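Local coordinates for hypothetical protein AF1531 (Archaeoglobus fulgidus, PDB 2I5H), which is of unknown function, an archaeal DUF655-family protein that joins an antiparallel beta sheet to a group of helices, at residues 18-26 with 64-75. Numbering follows the deposited sequence.
Sequences EDYAYVLDF and KQPLVMDRVYIG
A21 and V72 form the hydrogen-bonded pair that joins strand 20-23 to strand 71-73 in antiparallel fashion, V72 N donating a hydrogen bond to A21 O over 2.7 Å and A21 N donating one back to V72 O. Strand 71-73 is outermost at this edge of the five-stranded antiparallel sheet, and strand 44-49 flanks 20-27 on its other side. Ahead of strand 71-73, a type II turn from L67 to D70 brings M69 N to V23 O at 2.9 Å and D70 O to V23 N; L67 N also reaches D70 OD2, met from above the carboxylate plane.

The face bearing Y20, Y22, R71 and Y73 is built from flat groups. R71 swings its CG away from its own backbone N (chi1 180°) and, extended as far as NE, runs across Y22 with CB over that ring's face, laying its guanidinium flat on Y20 in a cation-pi stack, CZ 3.6 Å from the ring centroid and the planes 19° apart. R71 NE also makes a salt bridge with E50. Against the opposite face of Y20 comes the edge of Y73, a T-shaped pair with Y73 CD1 3.5 Å from Y20 CZ, while Y73 OH is hydrogen-bonded to the backbone N of G77. Replacing Y20 by an alanine would probably leave the R71 guanidinium without its stacking surface and the Y73 edge without a ring to meet.

On the face bearing A21 and V72, alanine's lone CB lets I74 CD1 reach in to 4.0 Å, and V23, next to it, sets one branch, CG2, against V72 CG1. Beyond the corner at L24, the rigid ring of P66 puts CD over the centre of one F26 face, a CH-pi contact 3.5 Å from the centroid and 6° off the normal.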
# COMPACT_ATOMS: atom_id res chain seq x y z
N GLU A 18 11.39 -3.58 5.15
CA GLU A 18 10.68 -2.31 5.50
C GLU A 18 11.34 -1.62 6.69
O GLU A 18 11.71 -2.26 7.67
CB GLU A 18 9.22 -2.61 5.85
CG GLU A 18 8.43 -3.24 4.72
CD GLU A 18 8.02 -2.25 3.65
OE1 GLU A 18 8.55 -1.11 3.65
OE2 GLU A 18 7.17 -2.60 2.82
N ASP A 19 11.47 -0.30 6.60
CA ASP A 19 12.04 0.49 7.68
C ASP A 19 10.92 1.27 8.37
O ASP A 19 10.99 1.56 9.57
CB ASP A 19 13.09 1.47 7.13
CG ASP A 19 14.45 1.27 7.77
OD1 ASP A 19 14.90 0.10 7.85
OD2 ASP A 19 15.07 2.27 8.19
N TYR A 20 9.89 1.61 7.61
CA TYR A 20 8.74 2.34 8.14
C TYR A 20 7.43 1.74 7.64
O TYR A 20 7.37 1.19 6.54
CB TYR A 20 8.80 3.80 7.71
CG TYR A 20 9.90 4.59 8.38
CD1 TYR A 20 9.70 5.16 9.64
CD2 TYR A 20 11.13 4.77 7.76
CE1 TYR A 20 10.71 5.90 10.26
CE2 TYR A 20 12.14 5.51 8.37
CZ TYR A 20 11.92 6.07 9.62
OH TYR A 20 12.92 6.81 10.22
N ALA A 21 6.38 1.84 8.45
CA ALA A 21 5.06 1.33 8.08
C ALA A 21 3.99 2.28 8.59
O ALA A 21 4.24 3.12 9.47
CB ALA A 21 4.84 -0.06 8.66
N TYR A 22 2.79 2.15 8.04
CA TYR A 22 1.67 2.99 8.44
C TYR A 22 0.61 2.15 9.15
O TYR A 22 0.30 1.03 8.74
CB TYR A 22 1.08 3.68 7.20
CG TYR A 22 1.89 4.86 6.71
CD1 TYR A 22 1.51 6.17 7.01
CD2 TYR A 22 3.04 4.67 5.94
CE1 TYR A 22 2.25 7.26 6.56
CE2 TYR A 22 3.79 5.76 5.48
CZ TYR A 22 3.39 7.05 5.80
OH TYR A 22 4.11 8.13 5.33
N VAL A 23 0.07 2.70 10.24
CA VAL A 23 -0.92 2.01 11.04
C VAL A 23 -2.28 1.87 10.36
O VAL A 23 -2.85 2.85 9.88
CB VAL A 23 -1.12 2.72 12.40
CG1 VAL A 23 -2.21 2.03 13.20
CG2 VAL A 23 0.19 2.73 13.17
N LEU A 24 -2.78 0.64 10.33
CA LEU A 24 -4.08 0.34 9.74
C LEU A 24 -5.13 0.16 10.82
O LEU A 24 -6.30 0.50 10.63
CB LEU A 24 -4.00 -0.96 8.93
CG LEU A 24 -3.01 -1.04 7.76
CD1 LEU A 24 -2.96 -2.48 7.24
CD2 LEU A 24 -3.45 -0.09 6.66
N ASP A 25 -4.71 -0.38 11.96
CA ASP A 25 -5.61 -0.65 13.06
C ASP A 25 -4.81 -0.89 14.34
O ASP A 25 -3.79 -1.59 14.31
CB ASP A 25 -6.45 -1.89 12.71
CG ASP A 25 -7.54 -2.20 13.73
OD1 ASP A 25 -8.12 -1.25 14.29
OD2 ASP A 25 -7.81 -3.39 13.95
N PHE A 26 -5.26 -0.29 15.44
CA PHE A 26 -4.59 -0.48 16.73
C PHE A 26 -5.54 -1.16 17.71
O PHE A 26 -6.69 -0.72 17.89
CB PHE A 26 -4.10 0.86 17.31
CG PHE A 26 -3.54 0.74 18.70
CD1 PHE A 26 -2.56 -0.21 19.00
CD2 PHE A 26 -4.01 1.56 19.73
CE1 PHE A 26 -2.06 -0.35 20.30
CE2 PHE A 26 -3.51 1.43 21.04
CZ PHE A 26 -2.54 0.47 21.32
N LYS A 64 1.64 3.88 24.62
CA LYS A 64 1.46 4.44 23.29
C LYS A 64 0.05 4.15 22.81
O LYS A 64 -0.51 3.11 23.13
CB LYS A 64 2.47 3.84 22.30
CG LYS A 64 3.93 4.07 22.69
CD LYS A 64 4.25 5.55 22.85
CE LYS A 64 5.71 5.74 23.27
NZ LYS A 64 6.02 7.18 23.51
N GLN A 65 -0.52 5.08 22.06
CA GLN A 65 -1.86 4.94 21.52
C GLN A 65 -1.81 5.37 20.05
O GLN A 65 -2.26 6.45 19.69
CB GLN A 65 -2.83 5.81 22.31
CG GLN A 65 -2.97 5.37 23.76
CD GLN A 65 -3.25 6.52 24.70
OE1 GLN A 65 -2.42 7.42 24.85
NE2 GLN A 65 -4.42 6.50 25.32
N PRO A 66 -1.24 4.51 19.20
CA PRO A 66 -1.10 4.76 17.76
C PRO A 66 -2.42 5.04 17.08
O PRO A 66 -3.44 4.44 17.42
CB PRO A 66 -0.47 3.48 17.23
CG PRO A 66 0.26 2.94 18.43
CD PRO A 66 -0.71 3.17 19.53
N LEU A 67 -2.38 5.95 16.11
CA LEU A 67 -3.57 6.35 15.36
C LEU A 67 -3.48 5.80 13.94
O LEU A 67 -2.39 5.60 13.42
CB LEU A 67 -3.64 7.87 15.27
CG LEU A 67 -3.61 8.61 16.61
CD1 LEU A 67 -3.35 10.10 16.40
CD2 LEU A 67 -4.93 8.37 17.33
N VAL A 68 -4.63 5.55 13.32
CA VAL A 68 -4.65 5.09 11.94
C VAL A 68 -3.92 6.18 11.14
O VAL A 68 -4.09 7.37 11.41
CB VAL A 68 -6.10 4.95 11.42
CG1 VAL A 68 -6.09 4.63 9.93
CG2 VAL A 68 -6.83 3.86 12.19
N MET A 69 -3.09 5.76 10.17
CA MET A 69 -2.32 6.67 9.32
C MET A 69 -0.98 7.11 9.94
O MET A 69 -0.18 7.77 9.28
CB MET A 69 -3.14 7.91 8.94
CG MET A 69 -4.34 7.63 8.06
SD MET A 69 -3.99 7.60 6.27
CE MET A 69 -4.35 9.30 5.85
N ASP A 70 -0.74 6.74 11.19
CA ASP A 70 0.54 7.09 11.83
C ASP A 70 1.65 6.32 11.12
O ASP A 70 1.48 5.16 10.72
CB ASP A 70 0.55 6.68 13.31
CG ASP A 70 0.07 7.78 14.23
OD1 ASP A 70 -0.33 8.86 13.74
OD2 ASP A 70 0.08 7.56 15.45
N ARG A 71 2.81 6.97 10.99
CA ARG A 71 3.97 6.35 10.37
C ARG A 71 4.86 5.90 11.53
O ARG A 71 5.24 6.70 12.38
CB ARG A 71 4.70 7.36 9.49
CG ARG A 71 5.94 6.82 8.80
CD ARG A 71 6.56 7.86 7.89
NE ARG A 71 7.67 7.33 7.11
CZ ARG A 71 8.94 7.71 7.24
NH1 ARG A 71 9.27 8.63 8.14
NH2 ARG A 71 9.87 7.18 6.47
N VAL A 72 5.18 4.61 11.57
CA VAL A 72 6.00 4.09 12.65
C VAL A 72 7.27 3.43 12.15
O VAL A 72 7.31 2.84 11.07
CB VAL A 72 5.22 3.07 13.52
CG1 VAL A 72 4.05 3.76 14.20
CG2 VAL A 72 4.73 1.90 12.65
N TYR A 73 8.32 3.56 12.95
CA TYR A 73 9.60 2.98 12.60
C TYR A 73 9.62 1.52 13.03
O TYR A 73 9.31 1.19 14.17
CB TYR A 73 10.73 3.75 13.29
CG TYR A 73 12.10 3.20 13.01
CD1 TYR A 73 12.68 3.35 11.75
CD2 TYR A 73 12.80 2.51 13.98
CE1 TYR A 73 13.94 2.83 11.47
CE2 TYR A 73 14.06 1.98 13.72
CZ TYR A 73 14.62 2.14 12.46
OH TYR A 73 15.86 1.61 12.20
N ILE A 74 9.96 0.64 12.09
CA ILE A 74 10.03 -0.79 12.38
C ILE A 74 11.40 -1.36 12.03
O ILE A 74 11.56 -2.57 11.86
CB ILE A 74 8.94 -1.57 11.61
CG1 ILE A 74 9.04 -1.28 10.11
CG2 ILE A 74 7.56 -1.14 12.12
CD1 ILE A 74 8.16 -2.19 9.24
N GLY A 75 12.39 -0.47 11.93
CA GLY A 75 13.75 -0.89 11.59
C GLY A 75 14.53 -1.47 12.76
O GLY A 75 13.99 -1.69 13.84